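Local coordinates for glyoxylate reductase (Paecilomyces sp. J18, PDB 3WNV), which probably catalyses the NAD(P)H-dependent reduction of glyoxylate to glycolate, as a fungal member of the D-isomer specific 2-hydroxyacid dehydrogenase family, at residues A[174-185]-A[194-204]. Residues are numbered along the deposited sequence; the frame is centred on the assembly and turned at random.
Sequences RAFGMNIIYHNR and DGAKYVSFDEL
Tyr198 turns the edge of its ring to the face of Tyr182 in an offset edge-to-face pair, planes at 71°, with Tyr198 CD1 3.5 Å from Tyr182 CZ. Tyr198 OH donates to Asn184 O at 3.1 Å, its oxygen nearly in line with that C=O, while Tyr182 OH is held by Glu193 and Leu188 N. His183, its CG swung opposite the backbone N (chi1 178°), puts the ring edge against Val199 O: ND1 donates at 2.8 Å, in that carbonyl's plane. Phe201 CB sits over a face of the His183 ring, 4.0 Å from its centroid, a CH-pi contact. A leucine at His183 would probably leave Val199 O without this donor just ahead of helix 201-207. The backbones pair as parallel strands, 197-198 forming the outer edge of the Rossmann-type sheet beside 179-183; Val199 N donates to Tyr182 O at 2.9 Å. On the sheet face opposite the tyrosines, Ile181 CG1 packs 3.7 Å from Leu204 CD1, the two side chains running past each other in opposite directions. At the other end Asp194 O lies over the Arg174 guanidinium, and Arg174 NH2 makes a long salt bridge, 3.8 Å, to Asp194 OD1, which also pairs with Arg171.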
ATOM      1  N   ARG A 174     -11.415  12.134 -13.110  1.00 12.21           N
ATOM      2  CA  ARG A 174     -12.301  13.173 -13.607  1.00 17.34           C
ATOM      3  C   ARG A 174     -11.825  13.793 -14.925  1.00 19.27           C
ATOM      4  O   ARG A 174     -12.648  14.168 -15.779  1.00 14.51           O
ATOM      5  CB  ARG A 174     -12.513  14.283 -12.553  1.00 16.16           C
ATOM      6  CG  ARG A 174     -13.697  14.000 -11.654  1.00 22.86           C
ATOM      7  CD  ARG A 174     -14.007  15.166 -10.681  1.00 30.30           C
ATOM      8  NE  ARG A 174     -12.916  15.301  -9.748  1.00 34.87           N
ATOM      9  CZ  ARG A 174     -12.905  14.815  -8.507  1.00 29.19           C
ATOM     10  NH1 ARG A 174     -13.964  14.192  -7.976  1.00 27.75           N
ATOM     11  NH2 ARG A 174     -11.823  14.981  -7.788  1.00 28.41           N
ATOM     12  N   ALA A 175     -10.513  13.928 -15.070  1.00 14.51           N
ATOM     13  CA  ALA A 175      -9.943  14.474 -16.296  1.00 14.70           C
ATOM     14  C   ALA A 175     -10.150  13.516 -17.464  1.00 13.49           C
ATOM     15  O   ALA A 175     -10.129  13.951 -18.634  1.00 15.04           O
ATOM     16  CB  ALA A 175      -8.473  14.819 -16.109  1.00 11.86           C
ATOM     17  N   PHE A 176     -10.394  12.240 -17.150  1.00 12.59           N
ATOM     18  CA  PHE A 176     -10.750  11.230 -18.162  1.00 17.67           C
ATOM     19  C   PHE A 176     -12.258  11.198 -18.409  1.00 15.53           C
ATOM     20  O   PHE A 176     -12.737  10.365 -19.167  1.00 14.36           O
ATOM     21  CB  PHE A 176     -10.245   9.816 -17.795  1.00 12.98           C
ATOM     22  CG  PHE A 176      -8.754   9.638 -17.907  1.00 11.48           C
ATOM     23  CD1 PHE A 176      -7.890  10.276 -17.026  1.00 16.36           C
ATOM     24  CD2 PHE A 176      -8.215   8.793 -18.862  1.00 16.84           C
ATOM     25  CE1 PHE A 176      -6.521  10.114 -17.119  1.00 14.25           C
ATOM     26  CE2 PHE A 176      -6.836   8.625 -18.965  1.00 19.67           C
ATOM     27  CZ  PHE A 176      -5.986   9.276 -18.096  1.00 18.38           C
ATOM     28  N   GLY A 177     -12.997  12.121 -17.794  1.00 14.88           N
ATOM     29  CA  GLY A 177     -14.429  12.229 -18.005  1.00 12.87           C
ATOM     30  C   GLY A 177     -15.298  11.324 -17.133  1.00 15.99           C
ATOM     31  O   GLY A 177     -16.495  11.150 -17.424  1.00 13.71           O
ATOM     32  N   MET A 178     -14.715  10.747 -16.080  1.00 13.99           N
ATOM     33  CA  MET A 178     -15.460   9.866 -15.159  1.00 11.40           C
ATOM     34  C   MET A 178     -16.234  10.634 -14.073  1.00 11.93           C
ATOM     35  O   MET A 178     -15.851  11.729 -13.695  1.00 17.24           O
ATOM     36  CB  MET A 178     -14.531   8.848 -14.507  1.00  9.50           C
ATOM     37  CG  MET A 178     -13.777   8.049 -15.534  1.00 15.50           C
ATOM     38  SD  MET A 178     -12.877   6.709 -14.785  1.00 12.62           S
ATOM     39  CE  MET A 178     -14.137   5.437 -14.643  1.00 10.85           C
ATOM     40  N   ASN A 179     -17.342  10.038 -13.622  1.00 12.62           N
ATOM     41  CA  ASN A 179     -18.092  10.509 -12.463  1.00 17.36           C
ATOM     42  C   ASN A 179     -17.574   9.722 -11.272  1.00 13.18           C
ATOM     43  O   ASN A 179     -17.227   8.537 -11.391  1.00 14.83           O
ATOM     44  CB  ASN A 179     -19.572  10.204 -12.630  1.00 19.62           C
ATOM     45  CG  ASN A 179     -20.152  10.869 -13.829  1.00 26.26           C
ATOM     46  OD1 ASN A 179     -20.812  10.228 -14.645  1.00 35.48           O
ATOM     47  ND2 ASN A 179     -19.898  12.164 -13.964  1.00 22.96           N
ATOM     48  N   ILE A 180     -17.512  10.357 -10.119  1.00  8.76           N
ATOM     49  CA  ILE A 180     -16.829   9.715  -8.981  1.00  7.63           C
ATOM     50  C   ILE A 180     -17.806   9.458  -7.845  1.00 14.96           C
ATOM     51  O   ILE A 180     -18.520  10.370  -7.414  1.00 15.12           O
ATOM     52  CB  ILE A 180     -15.680  10.569  -8.428  1.00 14.90           C
ATOM     53  CG1 ILE A 180     -14.849  11.156  -9.565  1.00 15.88           C
ATOM     54  CG2 ILE A 180     -14.824   9.756  -7.425  1.00 14.57           C
ATOM     55  CD1 ILE A 180     -14.112  10.072 -10.425  1.00 13.93           C
ATOM     56  N   ILE A 181     -17.860   8.219  -7.376  1.00 10.94           N
ATOM     57  CA  ILE A 181     -18.605   7.903  -6.150  1.00 14.38           C
ATOM     58  C   ILE A 181     -17.684   7.198  -5.161  1.00 15.17           C
ATOM     59  O   ILE A 181     -16.667   6.617  -5.544  1.00 14.29           O
ATOM     60  CB  ILE A 181     -19.865   7.033  -6.397  1.00 15.33           C
ATOM     61  CG1 ILE A 181     -19.479   5.687  -7.045  1.00 11.27           C
ATOM     62  CG2 ILE A 181     -20.850   7.789  -7.279  1.00 14.36           C
ATOM     63  CD1 ILE A 181     -20.713   4.721  -7.195  1.00 13.66           C
ATOM     64  N   TYR A 182     -18.045   7.222  -3.885  1.00 11.74           N
ATOM     65  CA  TYR A 182     -17.197   6.575  -2.892  1.00  8.09           C
ATOM     66  C   TYR A 182     -17.963   6.144  -1.664  1.00 11.59           C
ATOM     67  O   TYR A 182     -19.040   6.665  -1.345  1.00 13.35           O
ATOM     68  CB  TYR A 182     -16.052   7.503  -2.463  1.00  8.54           C
ATOM     69  CG  TYR A 182     -16.472   8.501  -1.387  1.00 11.38           C
ATOM     70  CD1 TYR A 182     -17.191   9.657  -1.715  1.00 15.13           C
ATOM     71  CD2 TYR A 182     -16.139   8.295  -0.048  1.00 12.64           C
ATOM     72  CE1 TYR A 182     -17.597  10.582  -0.718  1.00 16.84           C
ATOM     73  CE2 TYR A 182     -16.523   9.224   0.937  1.00 15.02           C
ATOM     74  CZ  TYR A 182     -17.240  10.356   0.589  1.00 16.93           C
ATOM     75  OH  TYR A 182     -17.600  11.259   1.586  1.00 20.13           O
ATOM     76  N   HIS A 183     -17.365   5.202  -0.943  1.00 12.46           N
ATOM     77  CA  HIS A 183     -17.886   4.805   0.356  1.00 11.86           C
ATOM     78  C   HIS A 183     -16.754   4.688   1.365  1.00 13.08           C
ATOM     79  O   HIS A 183     -15.762   3.983   1.143  1.00 12.76           O
ATOM     80  CB  HIS A 183     -18.635   3.475   0.296  1.00 10.34           C
ATOM     81  CG  HIS A 183     -19.127   3.027   1.643  1.00 15.23           C
ATOM     82  ND1 HIS A 183     -20.176   3.650   2.287  1.00 17.64           N
ATOM     83  CD2 HIS A 183     -18.656   2.091   2.508  1.00 19.79           C
ATOM     84  CE1 HIS A 183     -20.368   3.078   3.468  1.00 19.04           C
ATOM     85  NE2 HIS A 183     -19.458   2.143   3.630  1.00 20.28           N
ATOM     86  N   ASN A 184     -16.910   5.410   2.461  1.00 12.96           N
ATOM     87  CA  ASN A 184     -16.071   5.231   3.635  1.00 14.21           C
ATOM     88  C   ASN A 184     -17.061   4.921   4.735  1.00 17.32           C
ATOM     89  O   ASN A 184     -18.242   5.214   4.585  1.00 16.84           O
ATOM     90  CB  ASN A 184     -15.357   6.540   3.988  1.00 13.49           C
ATOM     91  CG  ASN A 184     -14.215   6.846   3.063  1.00 15.86           C
ATOM     92  OD1 ASN A 184     -14.110   6.272   1.951  1.00 14.03           O
ATOM     93  ND2 ASN A 184     -13.326   7.743   3.515  1.00 18.72           N
ATOM     94  N   ARG A 185     -16.600   4.382   5.864  1.00 19.00           N
ATOM     95  CA  ARG A 185     -17.511   4.165   6.983  1.00 17.56           C
ATOM     96  C   ARG A 185     -18.225   5.475   7.375  1.00 17.53           C
ATOM     97  O   ARG A 185     -19.426   5.477   7.671  1.00 21.39           O
ATOM     98  CB  ARG A 185     -16.746   3.610   8.176  1.00 20.96           C
ATOM     99  CG  ARG A 185     -17.374   4.017   9.491  1.00 26.74           C
ATOM    100  CD  ARG A 185     -16.769   3.309  10.684  1.00 35.49           C
ATOM    101  NE  ARG A 185     -15.317   3.185  10.633  1.00 44.99           N
ATOM    102  CZ  ARG A 185     -14.664   2.030  10.501  1.00 49.64           C
ATOM    103  NH1 ARG A 185     -15.322   0.877  10.408  1.00 49.33           N
ATOM    104  NH2 ARG A 185     -13.342   2.031  10.465  1.00 53.53           N
ATOM    105  N   ASP A 194     -13.756  16.391  -1.996  1.00 32.73           N
ATOM    106  CA  ASP A 194     -13.127  17.024  -3.153  1.00 33.19           C
ATOM    107  C   ASP A 194     -13.964  16.806  -4.422  1.00 29.49           C
ATOM    108  O   ASP A 194     -13.414  16.597  -5.493  1.00 28.19           O
ATOM    109  CB  ASP A 194     -11.678  16.494  -3.328  1.00 31.65           C
ATOM    110  CG  ASP A 194     -10.831  17.371  -4.249  1.00 34.82           C
ATOM    111  OD1 ASP A 194      -9.994  16.830  -5.000  1.00 37.72           O
ATOM    112  OD2 ASP A 194     -10.992  18.607  -4.210  1.00 34.55           O
ATOM    113  N   GLY A 195     -15.290  16.834  -4.295  1.00 28.97           N
ATOM    114  CA  GLY A 195     -16.157  16.643  -5.454  1.00 25.25           C
ATOM    115  C   GLY A 195     -16.915  15.318  -5.578  1.00 27.33           C
ATOM    116  O   GLY A 195     -17.981  15.263  -6.194  1.00 26.30           O
ATOM    117  N   ALA A 196     -16.387  14.252  -4.981  1.00 26.63           N
ATOM    118  CA  ALA A 196     -17.002  12.919  -5.075  1.00 23.62           C
ATOM    119  C   ALA A 196     -18.283  12.779  -4.266  1.00 24.27           C
ATOM    120  O   ALA A 196     -18.410  13.377  -3.192  1.00 27.83           O
ATOM    121  CB  ALA A 196     -16.001  11.853  -4.659  1.00 16.28           C
ATOM    122  N   LYS A 197     -19.207  11.966  -4.780  1.00 20.65           N
ATOM    123  CA  LYS A 197     -20.509  11.677  -4.183  1.00 22.94           C
ATOM    124  C   LYS A 197     -20.521  10.466  -3.220  1.00 21.16           C
ATOM    125  O   LYS A 197     -20.139   9.344  -3.573  1.00 15.51           O
ATOM    126  CB  LYS A 197     -21.482  11.413  -5.319  1.00 23.05           C
ATOM    127  CG  LYS A 197     -22.881  11.107  -4.896  1.00 31.10           C
ATOM    128  CD  LYS A 197     -23.819  11.367  -6.074  1.00 35.29           C
ATOM    129  CE  LYS A 197     -25.268  11.373  -5.638  1.00 41.96           C
ATOM    130  NZ  LYS A 197     -25.914  10.055  -5.897  1.00 43.33           N
ATOM    131  N   TYR A 198     -20.944  10.696  -1.991  1.00 18.03           N
ATOM    132  CA  TYR A 198     -20.957   9.623  -0.987  1.00 16.96           C
ATOM    133  C   TYR A 198     -22.098   8.658  -1.233  1.00 20.43           C
ATOM    134  O   TYR A 198     -23.221   9.088  -1.481  1.00 27.10           O
ATOM    135  CB  TYR A 198     -21.154  10.233   0.390  1.00 17.71           C
ATOM    136  CG  TYR A 198     -21.168   9.206   1.489  1.00 16.49           C
ATOM    137  CD1 TYR A 198     -19.987   8.672   1.951  1.00 19.48           C
ATOM    138  CD2 TYR A 198     -22.360   8.773   2.052  1.00 20.64           C
ATOM    139  CE1 TYR A 198     -19.978   7.741   2.960  1.00 22.23           C
ATOM    140  CE2 TYR A 198     -22.361   7.829   3.077  1.00 23.72           C
ATOM    141  CZ  TYR A 198     -21.155   7.315   3.512  1.00 25.40           C
ATOM    142  OH  TYR A 198     -21.087   6.382   4.534  1.00 29.66           O
ATOM    143  N   VAL A 199     -21.820   7.355  -1.153  1.00 13.57           N
ATOM    144  CA  VAL A 199     -22.839   6.311  -1.317  1.00 14.10           C
ATOM    145  C   VAL A 199     -22.628   5.177  -0.300  1.00 15.94           C
ATOM    146  O   VAL A 199     -21.567   5.068   0.325  1.00 16.22           O
ATOM    147  CB  VAL A 199     -22.830   5.715  -2.755  1.00 21.23           C
ATOM    148  CG1 VAL A 199     -23.168   6.774  -3.781  1.00 18.30           C
ATOM    149  CG2 VAL A 199     -21.506   5.044  -3.084  1.00 17.54           C
ATOM    150  N   SER A 200     -23.641   4.340  -0.119  1.00 16.32           N
ATOM    151  CA  SER A 200     -23.531   3.246   0.838  1.00 16.85           C
ATOM    152  C   SER A 200     -22.656   2.181   0.205  1.00 16.25           C
ATOM    153  O   SER A 200     -22.355   2.262  -0.977  1.00 15.08           O
ATOM    154  CB  SER A 200     -24.902   2.670   1.162  1.00 19.80           C
ATOM    155  OG  SER A 200     -25.469   2.068   0.008  1.00 18.49           O
ATOM    156  N   PHE A 201     -22.199   1.217   1.007  1.00 17.11           N
ATOM    157  CA  PHE A 201     -21.381   0.114   0.477  1.00 15.04           C
ATOM    158  C   PHE A 201     -22.140  -0.613  -0.645  1.00 17.28           C
ATOM    159  O   PHE A 201     -21.614  -0.813  -1.733  1.00 13.09           O
ATOM    160  CB  PHE A 201     -20.974  -0.821   1.640  1.00 19.98           C
ATOM    161  CG  PHE A 201     -20.006  -1.932   1.260  1.00 21.59           C
ATOM    162  CD1 PHE A 201     -18.645  -1.698   1.169  1.00 29.46           C
ATOM    163  CD2 PHE A 201     -20.462  -3.233   1.057  1.00 27.19           C
ATOM    164  CE1 PHE A 201     -17.730  -2.749   0.835  1.00 28.26           C
ATOM    165  CE2 PHE A 201     -19.569  -4.283   0.722  1.00 28.84           C
ATOM    166  CZ  PHE A 201     -18.190  -4.024   0.611  1.00 27.50           C
ATOM    167  N   ASP A 202     -23.380  -1.029  -0.386  1.00 17.69           N
ATOM    168  CA  ASP A 202     -24.146  -1.738  -1.404  1.00 16.18           C
ATOM    169  C   ASP A 202     -24.352  -0.897  -2.672  1.00 19.09           C
ATOM    170  O   ASP A 202     -24.307  -1.421  -3.785  1.00 16.10           O
ATOM    171  CB  ASP A 202     -25.495  -2.196  -0.839  1.00 23.69           C
ATOM    172  CG  ASP A 202     -25.379  -3.430   0.057  1.00 29.29           C
ATOM    173  OD1 ASP A 202     -24.319  -4.082   0.056  1.00 31.25           O
ATOM    174  OD2 ASP A 202     -26.369  -3.753   0.758  1.00 29.65           O
ATOM    175  N   GLU A 203     -24.524   0.411  -2.519  1.00 14.17           N
ATOM    176  CA  GLU A 203     -24.706   1.286  -3.676  1.00 15.36           C
ATOM    177  C   GLU A 203     -23.415   1.440  -4.464  1.00 12.72           C
ATOM    178  O   GLU A 203     -23.435   1.595  -5.706  1.00 14.52           O
ATOM    179  CB  GLU A 203     -25.210   2.675  -3.238  1.00 23.11           C
ATOM    180  CG  GLU A 203     -26.679   2.769  -2.891  1.00 31.23           C
ATOM    181  CD  GLU A 203     -27.038   4.098  -2.193  1.00 39.55           C
ATOM    182  OE1 GLU A 203     -26.169   4.688  -1.483  1.00 29.14           O
ATOM    183  OE2 GLU A 203     -28.202   4.547  -2.353  1.00 47.25           O
ATOM    184  N   LEU A 204     -22.278   1.370  -3.769  1.00 12.23           N
ATOM    185  CA  LEU A 204     -20.974   1.480  -4.411  1.00 12.30           C
ATOM    186  C   LEU A 204     -20.762   0.252  -5.307  1.00 11.41           C
ATOM    187  O   LEU A 204     -20.271   0.363  -6.436  1.00 10.38           O
ATOM    188  CB  LEU A 204     -19.847   1.576  -3.379  1.00 10.69           C
ATOM    189  CG  LEU A 204     -18.459   1.869  -3.951  1.00 13.42           C
ATOM    190  CD1 LEU A 204     -18.392   3.304  -4.430  1.00 14.07           C
ATOM    191  CD2 LEU A 204     -17.374   1.628  -2.872  1.00 13.53           C
TER
HETATM  192  O   HOH W   1     -10.305  14.414  -5.686  1.00 25.56           O